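Local structure of phosphatidylserine synthase (Haemophilus influenzae, 3HSI) at residues 305-310 with 353-358; 84-89 with 126-131. The protein is an enzyme of the phospholipase D superfamily, built around two mixed beta sheets packed with helices in a single chain. All coordinates share one frame; numbering follows the deposited sequence. Where two conformers were deposited one is given.

In the fold
Both contacts join two neighbouring parallel strands, but they belong to different sheets on opposite sides of the chain's centre, their own centres about 33 Å apart. Contact 1 pairs the ends of strands 300-306 and 351-356 where they run out into loops, and is only partly buried: three backbone hydrogen bonds are followed by a turn, a flat arginine end and a carboxylate that stays short of a salt bridge. Contact 2, between strands 84-90 and 127-130, is buried and largely apolar, with four backbone hydrogen bonds and phenylalanine, valine and isoleucine side chains, its charges kept to one end of the first strand. No strand or helix is shared, and the two do not touch.

Contact 1 (305-310 with 353-358); sequences VGDKVA and VRLWRD
Ala-310 meets the indole of Trp-356 at its edge, with CB in the ring plane and 3.7 Å from CE3; over one face of the same ring, toward the rim, lies the backbone N of Asp-358. The other flat group across the contact is the guanidinium of Arg-357. Val-309 comes over one of its faces, CG2 lying 3.8 Å from NH2, and CG1 reaches the same nitrogen. The arginine can lie along the turn because CG is anti to the backbone N (chi1 -173°) and the chain stays extended as far as NE. Its CD passes Asp-307 OD1 at 3.9 Å. The carboxylate and guanidinium planes are turned 49° apart, and Asp-307 OD1 stays 4.2 Å from Arg-357 NH1, too far for a salt bridge, so any attraction between these charges acts at longer range. The other oxygen of this carboxylate, OD2, turns back on its own segment: its anti lone pair accepts from Val-309 N at 3.3 Å, closing an Asx turn that leads into the 3-10 segment 309-310.

Before the turn the backbones pair as parallel strands. Val-305 N donates to Arg-354 O and Val-305 O accepts from Trp-356 N at 2.9 Å; Asp-307 N then continues the pairing to Trp-356 O at 2.8 Å. Beside these bonds Val-305 CG2 touches Leu-355 CD2 at 3.7 Å.

The pair is a beta-alpha-beta crossover, with helices 327-341 and 343-348 between its strands. Leu-335 of helix 327-341 packs on Val-305 and Leu-355, while the rings of Tyr-172 and Tyr-363 meet Trp-356. Strand 351-356 lies between strands 300-306 and 419-421, and Arg-354 reaches to both, NE in a salt bridge with Glu-302 and NH1 hydrogen-bonded to Thr-419 OG1.

Contact 2 (84-89 with 126-131); sequences DVKVLI and MFFGVP
Val-87 and Ile-89 pack closely against Phe-127. The side chains of Val-87 and Phe-127 lie side by side, pointing the same way, with Val-87 CG1 3.6 Å from Phe-127 CE1, whereas Ile-89 CD1 comes to the ring edge, in its plane, 3.7 Å from Phe-127 CD1. In Ile-89, chi1 55° with chi2 -88° carries that methyl to the ring. Four backbone bonds run between the strands: Val-87 N to Met-126 O at 2.7 Å, Phe-128 N to Val-87 O, Ile-89 N to Phe-128 O, and Val-130 N to Ile-89 O.

These parallel strands form a beta-alpha-beta crossover through helix 107-118, whose Tyr-111 stacks on Phe-127; Leu-70 of helix 64-79 also touches that ring.

On the other face Leu-88 and Phe-128 are themselves buried, but Leu-88 CG stays 4.4 Å from Phe-128 CB, while Leu-88 CD2 meets Val-130 CG2 at 3.8 Å. Looser still is Lys-86, partly exposed: its CD passes Phe-128 CE2 at 4.0 Å, then the chain bends back along its own strand, where NZ forms a salt bridge with Asp-84, its hydrogen bond reaching OD1 on the syn lone pair at 2.8 Å; Asp-84 OD2 is hydrogen-bonded to Tyr-54 OH.

Contact 1 (305-310 with 353-358)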
ATOM      1  N   VAL C 305      -0.846  13.537 -23.181  1.00 21.93           N
ATOM      2  CA  VAL C 305      -1.521  12.322 -22.721  1.00 21.78           C
ATOM      3  C   VAL C 305      -2.430  11.829 -23.819  1.00 22.05           C
ATOM      4  O   VAL C 305      -2.682  12.543 -24.790  1.00 22.72           O
ATOM      5  CB  VAL C 305      -2.391  12.589 -21.449  1.00 22.56           C
ATOM      6  CG1 VAL C 305      -1.496  12.826 -20.271  1.00 22.71           C
ATOM      7  CG2 VAL C 305      -3.307  13.791 -21.667  1.00 21.17           C
ATOM      8  N   GLY C 306      -2.916  10.605 -23.671  1.00 22.28           N
ATOM      9  CA  GLY C 306      -3.916  10.077 -24.552  1.00 22.33           C
ATOM     10  C   GLY C 306      -5.281  10.669 -24.254  1.00 24.00           C
ATOM     11  O   GLY C 306      -5.631  10.946 -23.086  1.00 23.11           O
ATOM     12  N   ASP C 307      -6.029  10.897 -25.331  1.00 24.77           N
ATOM     13  CA  ASP C 307      -7.489  10.995 -25.273  1.00 26.54           C
ATOM     14  C   ASP C 307      -8.049   9.754 -24.584  1.00 26.39           C
ATOM     15  O   ASP C 307      -7.499   8.671 -24.747  1.00 25.55           O
ATOM     16  CB  ASP C 307      -8.045  11.044 -26.706  1.00 26.87           C
ATOM     17  CG  ASP C 307      -9.462  11.611 -26.783  1.00 30.23           C
ATOM     18  OD1 ASP C 307      -9.629  12.708 -27.379  1.00 33.85           O
ATOM     19  OD2 ASP C 307     -10.413  10.963 -26.299  1.00 30.17           O
ATOM     20  N   LYS C 308      -9.138   9.934 -23.827  1.00 26.87           N
ATOM     21  CA  LYS C 308     -10.014   8.855 -23.323  1.00 27.36           C
ATOM     22  C   LYS C 308     -10.011   7.594 -24.186  1.00 27.13           C
ATOM     23  O   LYS C 308      -9.859   6.484 -23.701  1.00 27.22           O
ATOM     24  CB  LYS C 308     -11.474   9.339 -23.382  1.00 27.94           C
ATOM     25  CG  LYS C 308     -11.961  10.099 -22.228  1.00 29.07           C
ATOM     26  CD  LYS C 308     -13.502   9.976 -22.092  1.00 29.73           C
ATOM     27  CE  LYS C 308     -14.351  10.463 -23.275  1.00 30.23           C
ATOM     28  NZ  LYS C 308     -14.308  11.935 -23.581  1.00 28.81           N
ATOM     29  N   VAL C 309     -10.226   7.794 -25.476  1.00 26.99           N
ATOM     30  CA  VAL C 309     -10.387   6.715 -26.420  1.00 27.60           C
ATOM     31  C   VAL C 309      -9.056   6.015 -26.722  1.00 27.61           C
ATOM     32  O   VAL C 309      -9.058   4.896 -27.217  1.00 27.69           O
ATOM     33  CB  VAL C 309     -11.020   7.260 -27.707  1.00 28.22           C
ATOM     34  CG1 VAL C 309     -11.011   6.216 -28.819  1.00 28.41           C
ATOM     35  CG2 VAL C 309     -12.458   7.748 -27.413  1.00 28.15           C
ATOM     36  N   ALA C 310      -7.929   6.658 -26.410  1.00 27.39           N
ATOM     37  CA  ALA C 310      -6.604   6.022 -26.569  1.00 27.10           C
ATOM     38  C   ALA C 310      -6.090   5.270 -25.307  1.00 27.44           C
ATOM     39  O   ALA C 310      -4.959   4.807 -25.251  1.00 26.64           O
ATOM     40  CB  ALA C 310      -5.607   7.054 -27.026  1.00 26.54           C
ATOM     41  N   VAL C 353      -1.326  21.590 -23.352  1.00 22.15           N
ATOM     42  CA  VAL C 353      -1.844  20.279 -23.043  1.00 22.95           C
ATOM     43  C   VAL C 353      -2.193  19.689 -24.379  1.00 22.62           C
ATOM     44  O   VAL C 353      -2.945  20.293 -25.133  1.00 22.51           O
ATOM     45  CB  VAL C 353      -3.078  20.351 -22.104  1.00 22.81           C
ATOM     46  CG1 VAL C 353      -3.776  18.969 -21.994  1.00 24.53           C
ATOM     47  CG2 VAL C 353      -2.656  20.828 -20.725  1.00 24.18           C
ATOM     48  N   ARG C 354      -1.630  18.533 -24.688  1.00 22.61           N
ATOM     49  CA  ARG C 354      -1.908  17.900 -25.960  1.00 23.60           C
ATOM     50  C   ARG C 354      -2.574  16.572 -25.750  1.00 23.22           C
ATOM     51  O   ARG C 354      -2.164  15.811 -24.873  1.00 24.01           O
ATOM     52  CB  ARG C 354      -0.616  17.637 -26.713  1.00 24.05           C
ATOM     53  CG  ARG C 354      -0.176  18.773 -27.535  1.00 26.94           C
ATOM     54  CD  ARG C 354       1.224  18.468 -27.920  1.00 29.47           C
ATOM     55  NE  ARG C 354       1.844  19.608 -28.559  1.00 32.77           N
ATOM     56  CZ  ARG C 354       1.681  19.941 -29.828  1.00 32.68           C
ATOM     57  NH1 ARG C 354       0.886  19.238 -30.640  1.00 32.16           N
ATOM     58  NH2 ARG C 354       2.329  20.993 -30.282  1.00 33.03           N
ATOM     59  N   LEU C 355      -3.595  16.297 -26.546  1.00 22.81           N
ATOM     60  CA  LEU C 355      -4.284  15.024 -26.472  1.00 23.12           C
ATOM     61  C   LEU C 355      -3.990  14.193 -27.721  1.00 22.18           C
ATOM     62  O   LEU C 355      -4.231  14.654 -28.855  1.00 20.91           O
ATOM     63  CB  LEU C 355      -5.785  15.231 -26.349  1.00 23.85           C
ATOM     64  CG  LEU C 355      -6.339  15.840 -25.048  1.00 26.92           C
ATOM     65  CD1 LEU C 355      -7.840  15.941 -25.189  1.00 29.30           C
ATOM     66  CD2 LEU C 355      -6.007  14.993 -23.846  1.00 28.19           C
ATOM     67  N   TRP C 356      -3.505  12.971 -27.494  1.00 20.91           N
ATOM     68  CA  TRP C 356      -3.163  12.059 -28.581  1.00 21.21           C
ATOM     69  C   TRP C 356      -4.355  11.182 -28.894  1.00 21.24           C
ATOM     70  O   TRP C 356      -5.023  10.674 -27.979  1.00 22.12           O
ATOM     71  CB  TRP C 356      -1.951  11.185 -28.197  1.00 20.48           C
ATOM     72  CG  TRP C 356      -1.371  10.322 -29.313  1.00 19.11           C
ATOM     73  CD1 TRP C 356      -0.295  10.633 -30.123  1.00 18.17           C
ATOM     74  CD2 TRP C 356      -1.788   8.986 -29.692  1.00 17.05           C
ATOM     75  NE1 TRP C 356      -0.035   9.575 -30.984  1.00 19.50           N
ATOM     76  CE2 TRP C 356      -0.941   8.569 -30.761  1.00 17.75           C
ATOM     77  CE3 TRP C 356      -2.836   8.137 -29.281  1.00 15.90           C
ATOM     78  CZ2 TRP C 356      -1.075   7.317 -31.395  1.00 15.32           C
ATOM     79  CZ3 TRP C 356      -2.985   6.901 -29.899  1.00 15.38           C
ATOM     80  CH2 TRP C 356      -2.082   6.490 -30.958  1.00 17.56           C
ATOM     81  N   ARG C 357      -4.599  10.992 -30.185  1.00 20.36           N
ATOM     82  CA  ARG C 357      -5.676  10.144 -30.642  1.00 20.95           C
ATOM     83  C   ARG C 357      -5.423   9.714 -32.097  1.00 20.63           C
ATOM     84  O   ARG C 357      -5.089  10.529 -32.915  1.00 19.89           O
ATOM     85  CB  ARG C 357      -6.985  10.907 -30.567  1.00 21.19           C
ATOM     86  CG  ARG C 357      -8.189  10.019 -30.876  1.00 23.72           C
ATOM     87  CD  ARG C 357      -9.481  10.778 -30.750  1.00 29.83           C
ATOM     88  NE  ARG C 357     -10.543   9.817 -30.987  1.00 36.82           N
ATOM     89  CZ  ARG C 357     -11.837   9.989 -30.749  1.00 38.62           C
ATOM     90  NH1 ARG C 357     -12.301  11.130 -30.247  1.00 37.95           N
ATOM     91  NH2 ARG C 357     -12.670   8.980 -31.026  1.00 40.92           N
ATOM     92  N   ASP C 358      -5.596   8.429 -32.385  1.00 20.29           N
ATOM     93  CA  ASP C 358      -5.426   7.880 -33.731  1.00 20.52           C
ATOM     94  C   ASP C 358      -6.371   6.678 -33.898  1.00 20.89           C
ATOM     95  O   ASP C 358      -5.990   5.527 -33.665  1.00 20.37           O
ATOM     96  CB  ASP C 358      -3.971   7.458 -33.946  1.00 20.15           C
ATOM     97  CG  ASP C 358      -3.749   6.760 -35.291  1.00 20.74           C
ATOM     98  OD1 ASP C 358      -4.517   7.026 -36.236  1.00 20.23           O
ATOM     99  OD2 ASP C 358      -2.810   5.934 -35.388  1.00 19.70           O
TER

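Contact 2 (84-89 with 126-131)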
ATOM      1  N   ASP C  84      23.748 -16.934 -23.774  1.00 26.39           N
ATOM      2  CA  ASP C  84      23.195 -16.683 -22.451  1.00 26.71           C
ATOM      3  C   ASP C  84      21.881 -15.907 -22.640  1.00 25.89           C
ATOM      4  O   ASP C  84      21.924 -14.716 -22.908  1.00 25.72           O
ATOM      5  CB  ASP C  84      24.233 -15.888 -21.640  1.00 26.72           C
ATOM      6  CG  ASP C  84      23.761 -15.532 -20.236  1.00 29.42           C
ATOM      7  OD1 ASP C  84      22.781 -16.143 -19.728  1.00 31.03           O
ATOM      8  OD2 ASP C  84      24.388 -14.621 -19.649  1.00 29.78           O
ATOM      9  N   VAL C  85      20.729 -16.587 -22.566  1.00 25.27           N
ATOM     10  CA  VAL C  85      19.402 -15.931 -22.718  1.00 25.06           C
ATOM     11  C   VAL C  85      18.645 -15.909 -21.384  1.00 25.37           C
ATOM     12  O   VAL C  85      18.395 -16.964 -20.808  1.00 26.02           O
ATOM     13  CB  VAL C  85      18.480 -16.612 -23.790  1.00 24.53           C
ATOM     14  CG1 VAL C  85      17.179 -15.803 -23.988  1.00 25.97           C
ATOM     15  CG2 VAL C  85      19.165 -16.750 -25.090  1.00 23.37           C
ATOM     16  N   LYS C  86      18.254 -14.719 -20.919  1.00 24.87           N
ATOM     17  CA  LYS C  86      17.463 -14.587 -19.686  1.00 24.92           C
ATOM     18  C   LYS C  86      16.352 -13.608 -19.934  1.00 24.25           C
ATOM     19  O   LYS C  86      16.602 -12.514 -20.418  1.00 24.82           O
ATOM     20  CB  LYS C  86      18.323 -14.128 -18.493  1.00 24.46           C
ATOM     21  CG  LYS C  86      19.507 -15.064 -18.246  1.00 24.91           C
ATOM     22  CD  LYS C  86      19.638 -15.509 -16.808  1.00 28.34           C
ATOM     23  CE  LYS C  86      20.689 -16.606 -16.672  1.00 28.91           C
ATOM     24  NZ  LYS C  86      22.056 -16.081 -16.990  1.00 30.20           N
ATOM     25  N   VAL C  87      15.123 -14.034 -19.677  1.00 23.70           N
ATOM     26  CA  VAL C  87      13.954 -13.166 -19.849  1.00 23.16           C
ATOM     27  C   VAL C  87      13.294 -13.056 -18.486  1.00 23.75           C
ATOM     28  O   VAL C  87      12.833 -14.067 -17.915  1.00 23.95           O
ATOM     29  CB  VAL C  87      12.954 -13.714 -20.939  1.00 22.84           C
ATOM     30  CG1 VAL C  87      11.736 -12.816 -21.084  1.00 18.59           C
ATOM     31  CG2 VAL C  87      13.692 -13.872 -22.320  1.00 21.32           C
ATOM     32  N   LEU C  88      13.267 -11.838 -17.945  1.00 24.18           N
ATOM     33  CA  LEU C  88      12.606 -11.609 -16.639  1.00 24.23           C
ATOM     34  C   LEU C  88      11.276 -10.876 -16.847  1.00 23.93           C
ATOM     35  O   LEU C  88      11.244  -9.818 -17.464  1.00 24.29           O
ATOM     36  CB  LEU C  88      13.521 -10.835 -15.672  1.00 23.83           C
ATOM     37  CG  LEU C  88      14.712 -11.542 -15.011  1.00 25.03           C
ATOM     38  CD1 LEU C  88      15.726 -12.056 -16.055  1.00 22.79           C
ATOM     39  CD2 LEU C  88      15.425 -10.646 -13.972  1.00 23.56           C
ATOM     40  N   ILE C  89      10.183 -11.465 -16.373  1.00 23.12           N
ATOM     41  CA  ILE C  89       8.879 -10.812 -16.452  1.00 23.45           C
ATOM     42  C   ILE C  89       8.258 -10.851 -15.075  1.00 23.24           C
ATOM     43  O   ILE C  89       8.724 -11.577 -14.193  1.00 23.57           O
ATOM     44  CB  ILE C  89       7.901 -11.443 -17.537  1.00 23.69           C
ATOM     45  CG1 ILE C  89       7.688 -12.974 -17.357  1.00 23.78           C
ATOM     46  CG2 ILE C  89       8.314 -11.037 -18.946  1.00 22.31           C
ATOM     47  CD1 ILE C  89       8.698 -13.904 -18.075  1.00 26.12           C
HETATM   48  N   MSE C 126      14.910 -20.195 -19.488  0.50 29.62           N
HETATM   49  CA  MSE C 126      15.063 -18.882 -20.120  0.50 28.24           C
HETATM   50  C   MSE C 126      14.087 -17.828 -19.581  0.50 27.48           C
HETATM   51  O   MSE C 126      14.395 -16.634 -19.603  0.50 27.60           O
HETATM   52  CB  MSE C 126      14.929 -19.001 -21.641  0.50 28.09           C
HETATM   53  CG  MSE C 126      15.991 -19.898 -22.244  0.50 27.50           C
HETATM   54 SE   MSE C 126      16.156 -19.777 -24.167  0.30 26.29          SE
HETATM   55  CE  MSE C 126      17.991 -20.324 -24.229  0.50 28.52           C
ATOM     56  N   PHE C 127      12.929 -18.273 -19.099  1.00 26.46           N
ATOM     57  CA  PHE C 127      11.903 -17.386 -18.565  1.00 25.42           C
ATOM     58  C   PHE C 127      11.841 -17.433 -17.059  1.00 25.06           C
ATOM     59  O   PHE C 127      11.599 -18.488 -16.460  1.00 24.66           O
ATOM     60  CB  PHE C 127      10.521 -17.743 -19.122  1.00 25.96           C
ATOM     61  CG  PHE C 127      10.319 -17.309 -20.529  1.00 26.45           C
ATOM     62  CD1 PHE C 127       9.886 -16.029 -20.809  1.00 26.53           C
ATOM     63  CD2 PHE C 127      10.584 -18.179 -21.574  1.00 27.85           C
ATOM     64  CE1 PHE C 127       9.717 -15.613 -22.111  1.00 28.48           C
ATOM     65  CE2 PHE C 127      10.408 -17.778 -22.876  1.00 30.74           C
ATOM     66  CZ  PHE C 127       9.988 -16.483 -23.148  1.00 28.26           C
ATOM     67  N   PHE C 128      12.039 -16.268 -16.452  1.00 24.83           N
ATOM     68  CA  PHE C 128      12.053 -16.139 -15.015  1.00 23.74           C
ATOM     69  C   PHE C 128      11.023 -15.127 -14.536  1.00 22.97           C
ATOM     70  O   PHE C 128      10.915 -14.049 -15.096  1.00 23.37           O
ATOM     71  CB  PHE C 128      13.458 -15.746 -14.551  1.00 23.71           C
ATOM     72  CG  PHE C 128      14.530 -16.718 -14.981  1.00 24.41           C
ATOM     73  CD1 PHE C 128      14.882 -17.793 -14.169  1.00 21.94           C
ATOM     74  CD2 PHE C 128      15.166 -16.575 -16.233  1.00 24.15           C
ATOM     75  CE1 PHE C 128      15.863 -18.687 -14.583  1.00 20.70           C
ATOM     76  CE2 PHE C 128      16.146 -17.484 -16.641  1.00 22.27           C
ATOM     77  CZ  PHE C 128      16.499 -18.516 -15.810  1.00 20.57           C
ATOM     78  N   GLY C 129      10.290 -15.482 -13.485  1.00 22.21           N
ATOM     79  CA  GLY C 129       9.261 -14.613 -12.904  1.00 21.69           C
ATOM     80  C   GLY C 129       9.785 -13.873 -11.677  1.00 21.29           C
ATOM     81  O   GLY C 129      10.295 -14.490 -10.737  1.00 19.44           O
ATOM     82  N   VAL C 130       9.703 -12.545 -11.720  1.00 20.33           N
ATOM     83  CA  VAL C 130      10.217 -11.715 -10.627  1.00 20.55           C
ATOM     84  C   VAL C 130       9.026 -11.173  -9.831  1.00 19.92           C
ATOM     85  O   VAL C 130       8.220 -10.440 -10.366  1.00 20.47           O
ATOM     86  CB  VAL C 130      11.022 -10.518 -11.186  1.00 20.14           C
ATOM     87  CG1 VAL C 130      11.459  -9.586 -10.072  1.00 19.63           C
ATOM     88  CG2 VAL C 130      12.194 -10.987 -12.043  1.00 20.49           C
ATOM     89  N   PRO C 131       8.913 -11.520  -8.551  1.00 21.00           N
ATOM     90  CA  PRO C 131       7.828 -10.928  -7.742  1.00 20.19           C
ATOM     91  C   PRO C 131       8.286  -9.711  -6.919  1.00 20.75           C
ATOM     92  O   PRO C 131       9.105  -9.846  -5.994  1.00 20.89           O
ATOM     93  CB  PRO C 131       7.437 -12.066  -6.820  1.00 20.68           C
ATOM     94  CG  PRO C 131       8.747 -12.945  -6.698  1.00 21.54           C
ATOM     95  CD  PRO C 131       9.720 -12.488  -7.770  1.00 21.24           C
TER